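PDB 5AEB: LRA-12 from Uncultured bacterium, which hydrolyses beta-lactam antibiotics, probably including carbapenems, as a class B3 metallo-beta-lactamase with two zinc ions in its active site. Local coordinates for residues V7-T11 against S129-P133; P159-K163 against S199-G203; I183-P187 against T211-M215. All blocks are in the same frame, centred on the assembly; numbering follows the deposited sequence.

Contact 1: residues V7-T11 against S129-P133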
loop_
_atom_site.group_PDB
_atom_site.type_symbol
_atom_site.label_atom_id
_atom_site.label_comp_id
_atom_site.label_asym_id
_atom_site.label_seq_id
_atom_site.Cartn_x
_atom_site.Cartn_y
_atom_site.Cartn_z
ATOM N N VAL A 7 0.583 7.660 -21.618
ATOM C CA VAL A 7 0.327 7.723 -20.139
ATOM C C VAL A 7 0.355 9.163 -19.623
ATOM O O VAL A 7 1.352 9.859 -19.757
ATOM C CB VAL A 7 1.356 6.905 -19.328
ATOM C CG1 VAL A 7 1.166 7.123 -17.823
ATOM C CG2 VAL A 7 1.278 5.433 -19.695
ATOM N N LYS A 8 -0.743 9.593 -19.020
ATOM C CA LYS A 8 -0.801 10.917 -18.432
ATOM C C LYS A 8 -1.212 10.864 -16.974
ATOM O O LYS A 8 -2.362 10.611 -16.645
ATOM C CB LYS A 8 -1.722 11.837 -19.231
ATOM C CG LYS A 8 -1.089 12.334 -20.530
ATOM C CD LYS A 8 -1.515 13.756 -20.890
ATOM C CE LYS A 8 -2.820 13.789 -21.677
ATOM N NZ LYS A 8 -3.954 13.223 -20.884
ATOM N N GLU A 9 -0.242 11.090 -16.103
ATOM C CA GLU A 9 -0.497 11.146 -14.677
ATOM C C GLU A 9 -1.373 12.356 -14.371
ATOM O O GLU A 9 -1.043 13.476 -14.788
ATOM C CB GLU A 9 0.819 11.259 -13.932
ATOM C CG GLU A 9 0.661 11.195 -12.431
ATOM C CD GLU A 9 1.951 10.824 -11.762
ATOM O OE1 GLU A 9 2.263 9.608 -11.690
ATOM O OE2 GLU A 9 2.654 11.760 -11.338
ATOM N N PRO A 10 -2.485 12.141 -13.636
ATOM C CA PRO A 10 -3.372 13.252 -13.278
ATOM C C PRO A 10 -2.638 14.334 -12.480
ATOM O O PRO A 10 -1.614 14.045 -11.850
ATOM C CB PRO A 10 -4.435 12.578 -12.395
ATOM C CG PRO A 10 -4.392 11.150 -12.814
ATOM C CD PRO A 10 -2.937 10.883 -13.028
ATOM N N THR A 11 -3.159 15.562 -12.531
ATOM C CA THR A 11 -2.635 16.697 -11.775
ATOM C C THR A 11 -2.537 16.354 -10.298
ATOM O O THR A 11 -3.502 15.860 -9.704
ATOM C CB THR A 11 -3.554 17.931 -11.940
ATOM O OG1 THR A 11 -3.671 18.249 -13.338
ATOM C CG2 THR A 11 -3.034 19.143 -11.153
ATOM N N SER A 129 -4.606 5.840 -19.917
ATOM C CA SER A 129 -3.727 5.386 -18.822
ATOM C C SER A 129 -3.262 6.505 -17.906
ATOM O O SER A 129 -2.769 7.527 -18.372
ATOM C CB SER A 129 -2.505 4.639 -19.366
ATOM O OG SER A 129 -2.859 3.334 -19.765
ATOM N N MET A 130 -3.415 6.295 -16.596
ATOM C CA MET A 130 -2.946 7.257 -15.588
ATOM C C MET A 130 -1.572 6.934 -14.990
ATOM O O MET A 130 -0.938 7.782 -14.378
ATOM C CB MET A 130 -3.992 7.424 -14.498
ATOM C CG MET A 130 -5.343 7.884 -15.030
ATOM S SD MET A 130 -6.678 7.323 -13.951
ATOM C CE MET A 130 -6.293 8.318 -12.520
ATOM N N PHE A 131 -1.120 5.703 -15.176
ATOM C CA PHE A 131 0.244 5.286 -14.794
ATOM C C PHE A 131 0.709 4.228 -15.801
ATOM O O PHE A 131 -0.132 3.646 -16.515
ATOM C CB PHE A 131 0.288 4.726 -13.352
ATOM C CG PHE A 131 -0.657 3.578 -13.118
ATOM C CD1 PHE A 131 -0.249 2.264 -13.329
ATOM C CD2 PHE A 131 -1.956 3.812 -12.677
ATOM C CE1 PHE A 131 -1.136 1.201 -13.126
ATOM C CE2 PHE A 131 -2.842 2.761 -12.455
ATOM C CZ PHE A 131 -2.434 1.446 -12.674
ATOM N N GLU A 132 2.023 3.976 -15.854
ATOM C CA GLU A 132 2.562 2.954 -16.791
ATOM C C GLU A 132 2.001 1.569 -16.454
ATOM O O GLU A 132 2.147 1.107 -15.317
ATOM C CB GLU A 132 4.102 2.936 -16.791
ATOM C CG GLU A 132 4.757 1.975 -17.813
ATOM C CD GLU A 132 4.545 2.399 -19.267
ATOM O OE1 GLU A 132 4.475 3.613 -19.564
ATOM O OE2 GLU A 132 4.417 1.496 -20.126
ATOM N N PRO A 133 1.316 0.924 -17.421
ATOM C CA PRO A 133 0.814 -0.440 -17.222
ATOM C C PRO A 133 1.885 -1.392 -16.665
ATOM O O PRO A 133 3.047 -1.279 -17.001
ATOM C CB PRO A 133 0.440 -0.886 -18.635
ATOM C CG PRO A 133 0.048 0.389 -19.312
ATOM C CD PRO A 133 0.954 1.453 -18.746
HETATM O O HOH W 1 1.526 7.574 -13.168
#

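Contact 2: residues P159-K163 against S199-G203. With ZN (zinc ion), chain D.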
loop_
_atom_site.group_PDB
_atom_site.type_symbol
_atom_site.label_atom_id
_atom_site.label_comp_id
_atom_site.label_asym_id
_atom_site.label_seq_id
_atom_site.Cartn_x
_atom_site.Cartn_y
_atom_site.Cartn_z
ATOM N N PRO A 159 -11.481 -5.196 -0.762
ATOM C CA PRO A 159 -11.934 -4.385 -1.887
ATOM C C PRO A 159 -12.757 -3.171 -1.515
ATOM O O PRO A 159 -13.279 -3.065 -0.394
ATOM C CB PRO A 159 -12.770 -5.383 -2.729
ATOM C CG PRO A 159 -13.338 -6.296 -1.697
ATOM C CD PRO A 159 -12.176 -6.507 -0.748
ATOM N N GLY A 160 -12.859 -2.257 -2.465
ATOM C CA GLY A 160 -13.794 -1.139 -2.357
ATOM C C GLY A 160 -13.101 0.096 -2.846
ATOM O O GLY A 160 -13.529 0.677 -3.835
ATOM N N HIS A 161 -12.031 0.494 -2.147
ATOM C CA HIS A 161 -11.156 1.581 -2.626
ATOM C C HIS A 161 -10.783 1.303 -4.067
ATOM O O HIS A 161 -10.896 2.202 -4.925
ATOM C CB HIS A 161 -9.907 1.756 -1.783
ATOM C CG HIS A 161 -9.071 2.983 -2.167
ATOM N ND1 HIS A 161 -9.351 4.218 -1.727
ATOM C CD2 HIS A 161 -7.951 3.111 -2.997
ATOM C CE1 HIS A 161 -8.474 5.095 -2.236
ATOM N NE2 HIS A 161 -7.602 4.414 -3.010
ATOM N N THR A 162 -10.323 0.073 -4.332
ATOM C CA THR A 162 -10.207 -0.438 -5.683
ATOM C C THR A 162 -10.865 -1.814 -5.676
ATOM O O THR A 162 -11.174 -2.368 -4.605
ATOM C CB THR A 162 -8.748 -0.465 -6.252
ATOM O OG1 THR A 162 -7.925 -1.386 -5.511
ATOM C CG2 THR A 162 -8.133 0.882 -6.218
ATOM N N LYS A 163 -11.117 -2.362 -6.858
ATOM C CA LYS A 163 -11.716 -3.698 -6.926
ATOM C C LYS A 163 -10.771 -4.761 -6.306
ATOM O O LYS A 163 -11.236 -5.805 -5.875
ATOM C CB LYS A 163 -12.068 -4.064 -8.364
ATOM C CG LYS A 163 -13.016 -3.081 -9.029
ATOM C CD LYS A 163 -13.454 -3.596 -10.397
ATOM C CE LYS A 163 -14.192 -2.497 -11.166
ATOM N NZ LYS A 163 -15.341 -3.077 -11.921
ATOM N N SER A 199 -22.044 2.280 -11.580
ATOM C CA SER A 199 -22.584 1.086 -12.228
ATOM C C SER A 199 -21.537 0.041 -12.720
ATOM O O SER A 199 -21.840 -1.170 -12.709
ATOM C CB SER A 199 -23.617 1.450 -13.325
ATOM O OG SER A 199 -24.778 2.074 -12.784
ATOM N N SER A 200 -20.340 0.486 -13.136
ATOM C CA SER A 200 -19.273 -0.447 -13.591
ATOM C C SER A 200 -18.510 -1.114 -12.427
ATOM O O SER A 200 -17.405 -1.654 -12.604
ATOM C CB SER A 200 -18.279 0.255 -14.513
ATOM O OG SER A 200 -17.507 1.183 -13.776
ATOM N N TYR A 201 -19.091 -1.028 -11.236
ATOM C CA TYR A 201 -18.603 -1.706 -10.057
ATOM C C TYR A 201 -19.851 -2.083 -9.259
ATOM O O TYR A 201 -20.146 -1.463 -8.236
ATOM C CB TYR A 201 -17.683 -0.791 -9.259
ATOM C CG TYR A 201 -16.896 -1.477 -8.147
ATOM C CD1 TYR A 201 -17.146 -2.811 -7.784
ATOM C CD2 TYR A 201 -15.950 -0.774 -7.423
ATOM C CE1 TYR A 201 -16.444 -3.422 -6.755
ATOM C CE2 TYR A 201 -15.250 -1.374 -6.388
ATOM C CZ TYR A 201 -15.499 -2.686 -6.055
ATOM O OH TYR A 201 -14.797 -3.268 -5.022
ATOM N N PRO A 202 -20.594 -3.112 -9.737
ATOM C CA PRO A 202 -21.881 -3.484 -9.150
ATOM C C PRO A 202 -21.784 -3.923 -7.679
ATOM O O PRO A 202 -22.671 -3.627 -6.899
ATOM C CB PRO A 202 -22.357 -4.645 -10.040
ATOM C CG PRO A 202 -21.534 -4.553 -11.280
ATOM C CD PRO A 202 -20.217 -4.020 -10.837
ATOM N N GLY A 203 -20.699 -4.583 -7.293
ATOM C CA GLY A 203 -20.574 -5.034 -5.924
ATOM C C GLY A 203 -19.904 -4.044 -4.994
ATOM O O GLY A 203 -19.499 -4.440 -3.899
HETATM ZN ZN ZN D . -6.333 5.087 -4.041
HETATM O O HOH W 2 -5.041 6.380 -3.617
#

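Contact 3: residues I183-P187 against T211-M215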
loop_
_atom_site.group_PDB
_atom_site.type_symbol
_atom_site.label_atom_id
_atom_site.label_comp_id
_atom_site.label_asym_id
_atom_site.label_seq_id
_atom_site.Cartn_x
_atom_site.Cartn_y
_atom_site.Cartn_z
ATOM N N ILE A 183 -0.028 -4.008 7.105
ATOM C CA ILE A 183 0.119 -2.928 6.137
ATOM C C ILE A 183 -1.272 -2.794 5.566
ATOM O O ILE A 183 -1.683 -3.626 4.766
ATOM C CB ILE A 183 1.122 -3.260 5.034
ATOM C CG1 ILE A 183 2.523 -3.506 5.646
ATOM C CG2 ILE A 183 1.113 -2.158 3.973
ATOM C CD1 ILE A 183 3.546 -3.981 4.636
ATOM N N ALA A 184 -2.022 -1.786 6.024
ATOM C CA ALA A 184 -3.455 -1.744 5.716
ATOM C C ALA A 184 -3.741 -0.821 4.570
ATOM O O ALA A 184 -3.165 0.295 4.466
ATOM C CB ALA A 184 -4.276 -1.308 6.931
ATOM N N ASN A 185 -4.646 -1.263 3.700
ATOM C CA ASN A 185 -5.240 -0.300 2.809
ATOM C C ASN A 185 -6.567 0.191 3.396
ATOM O O ASN A 185 -7.552 -0.538 3.383
ATOM C CB ASN A 185 -5.427 -0.839 1.410
ATOM C CG ASN A 185 -5.633 0.285 0.430
ATOM O OD1 ASN A 185 -6.782 0.591 0.054
ATOM N ND2 ASN A 185 -4.549 1.007 0.132
ATOM N N MET A 186 -6.595 1.414 3.913
ATOM C CA MET A 186 -7.824 1.951 4.571
ATOM C C MET A 186 -8.962 2.090 3.524
ATOM O O MET A 186 -8.713 2.554 2.408
ATOM C CB MET A 186 -7.541 3.293 5.275
ATOM C CG MET A 186 -6.362 3.238 6.268
ATOM S SD MET A 186 -6.473 1.816 7.368
ATOM C CE MET A 186 -7.685 2.391 8.561
ATOM N N PRO A 187 -10.200 1.686 3.877
ATOM C CA PRO A 187 -11.324 1.737 2.925
ATOM C C PRO A 187 -11.899 3.141 2.775
ATOM O O PRO A 187 -13.019 3.407 3.180
ATOM C CB PRO A 187 -12.351 0.792 3.555
ATOM C CG PRO A 187 -12.086 0.931 5.028
ATOM C CD PRO A 187 -10.600 1.071 5.163
ATOM N N THR A 211 -15.214 -5.299 3.621
ATOM C CA THR A 211 -13.916 -4.798 4.067
ATOM C C THR A 211 -13.977 -4.193 5.474
ATOM O O THR A 211 -13.183 -4.564 6.337
ATOM C CB THR A 211 -13.299 -3.836 3.037
ATOM O OG1 THR A 211 -13.018 -4.567 1.838
ATOM C CG2 THR A 211 -11.989 -3.228 3.542
ATOM N N LEU A 212 -14.900 -3.256 5.689
ATOM C CA LEU A 212 -15.075 -2.623 7.003
ATOM C C LEU A 212 -15.193 -3.651 8.152
ATOM O O LEU A 212 -14.456 -3.578 9.149
ATOM C CB LEU A 212 -16.279 -1.682 6.989
ATOM C CG LEU A 212 -16.001 -0.447 6.152
ATOM C CD1 LEU A 212 -17.308 0.114 5.646
ATOM C CD2 LEU A 212 -15.204 0.583 6.960
ATOM N N GLN A 213 -16.087 -4.620 7.980
ATOM C CA GLN A 213 -16.241 -5.724 8.921
ATOM C C GLN A 213 -14.940 -6.568 9.100
ATOM O O GLN A 213 -14.487 -6.791 10.227
ATOM C CB GLN A 213 -17.428 -6.593 8.468
ATOM C CG GLN A 213 -17.521 -7.934 9.167
ATOM C CD GLN A 213 -18.289 -7.874 10.470
ATOM O OE1 GLN A 213 -18.324 -8.859 11.223
ATOM N NE2 GLN A 213 -18.929 -6.716 10.748
ATOM N N ALA A 214 -14.342 -7.012 7.990
ATOM C CA ALA A 214 -13.106 -7.781 8.034
ATOM C C ALA A 214 -11.964 -7.008 8.730
ATOM O O ALA A 214 -11.232 -7.570 9.541
ATOM C CB ALA A 214 -12.684 -8.193 6.632
ATOM N N MET A 215 -11.812 -5.735 8.404
ATOM C CA MET A 215 -10.714 -4.918 9.011
ATOM C C MET A 215 -10.860 -4.640 10.501
ATOM O O MET A 215 -9.849 -4.599 11.225
ATOM C CB MET A 215 -10.444 -3.626 8.227
ATOM C CG MET A 215 -9.735 -3.889 6.891
ATOM S SD MET A 215 -9.501 -2.406 5.893
ATOM C CE MET A 215 -7.862 -1.977 6.492
#

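Contact 1: residues V7-T11 against S129-P133
V7 is the first modelled residue, and its two methyl groups rest on different parts of S129-P133. The contact lays the extended N-terminal arm of a metallo-beta-lactamase along the loop between helix 111-115 and strand 138-140. Neither segment is a regular strand. CG1 of V7 stands anti to the backbone N (chi1 173°) and rests on the backbone of F131, with F131 C 3.6 Å from V7 CG1. CG2 meets CB of S129, CD of P133 and OE1 of E132, whose side chain crosses that of V7 at about a right angle. K8 gives the one direct hydrogen bond between the segments. Its backbone N donates to S129 O over 3.0 Å, nearly straight at 160°. The side chain of K8 starts away from the loop, while K8 O receives a CA-H contact from M130. E9 comes next. Its CA lies 3.4 Å from M130 O in a further CA-H...O contact. Its CB points away overall but touches M130 O, and a water links the extended chain to the loop. This water donates to E9 OE1 at 2.6 Å and to M130 O at 2.8 Å. E9 OE1 also accepts from A57 N, so two donors hold this carboxylate oxygen. The metal-site residue D88 is near: its side chain is about 7 Å from that of E9, nearest atoms. Y87 of helix 87-90 touches E9, P10 and M130, so the contact borders the zinc-binding region. P10 then lays its ring across M130 at about a right angle. The methionine chain bends at chi3 (68°), and its CE methyl presses on P10 CG at 3.4 Å, tighter than usual for two carbons.

Contact 2: residues P159-K163 against S199-G203
The zinc site supplies one end of this contact, since P159-K163 carries H161, a ligand of the first zinc. H161 NE2 binds the ion at 1.8 Å. A water, Q84 and H86 complete its coordination. CB of H161 points away from S199-G203, and its neighbours in the loop make the contact. The ring of Y201 lies against the K163 chain, and the two side chains run antiparallel. CG of K163 sits over the centre of one ring face, 3.9 Å from the ring centroid and 11° off the normal, in a CH-pi contact. Beyond it the lysine chain stays extended until a bend at chi4 (-141°). This carries NZ to S200 O, where it donates a 2.6 Å hydrogen bond in the carbonyl plane. One lysine thus covers the tyrosine with its methylene and holds the preceding residue with its charged end. In the metallo-beta-lactamase fold, this ligand-bearing loop joins strands 151-157 and 166-173, while S199-G203 leads into helix 204-216, with G203 at its N-cap. The tyrosine hydroxyl reaches the turn at G160. Y201 OH lies 3.7 Å from P159 CB and 3.6 Å from K163 CA, and it is hydrogen-bonded to D207 of the helix. G160 O approaches the ring edge near its plane, 3.7 Å from Y201 CE2. The turn is closed by its own backbone bond, G160 N to T162 O at 2.7 Å. T162 OG1 is hydrogen-bonded to D110.

Contact 3: residues I183-P187 against T211-M215
M215 leaves the helix with CG anti to its carbonyl carbon (chi1 -73°), runs extended through chi2 and turns at chi3 (92°). This puts SD against the ring of P187 and swings CE back toward A184 and N185. M215 SD meets the CD corner of the P187 ring, with P187 CD 3.7 Å from M215 SD. The CE methyl meets three residues of I183-P187. A184 CB is 3.7 Å from M215 CE, and N185 O comes to 3.4 Å from the same methyl. CB of M186 points away from the helix, but the chain folds at chi2 (-48°) and brings M186 SD to 4.1 Å from M215 CE. The contact belongs to the beta-alpha-beta unit of strand 178-184, helix 204-216 and strand 222-225, in which the helix packs on the chain from A184 to P187. P187 fits against T211 and L212, midway along the helix. P187 CG packs on L212 CD2 at 3.7 Å. P187 CB packs on T211 CG2 at 4.0 Å. T211 OG1 is hydrogen-bonded to P159 O, with D207 O, one turn back in the helix, as a further partner. No hydrogen bond crosses between the segments, and all the residues that touch are buried. Helix 251-267 closes over the group: L261 touches M186 and P187, and Y265 touches L212. M215 O bonds to Y254 OH of that helix, and M215 N donates its helical bond to T211 O at 2.7 Å.

Contact 1 lies apart from the other two, with nearest atoms about 8 Å from contact 2 and 13 Å from contact 3. It is partly exposed, and backbone polar contacts and a water share the work with small apolar patches. Contacts 2 and 3 are buried and in touch, and their segments alternate along the chain. Both use the region around helix 204-216: contact 2 holds the loop leading into it, contact 3 its body. They join directly where P159 O and T211 OG1 lie 2.7 Å apart, a probable hydrogen bond. Contact 2 mixes a charged lysine with an aromatic face, whereas contact 3 is largely apolar and rich in methionine.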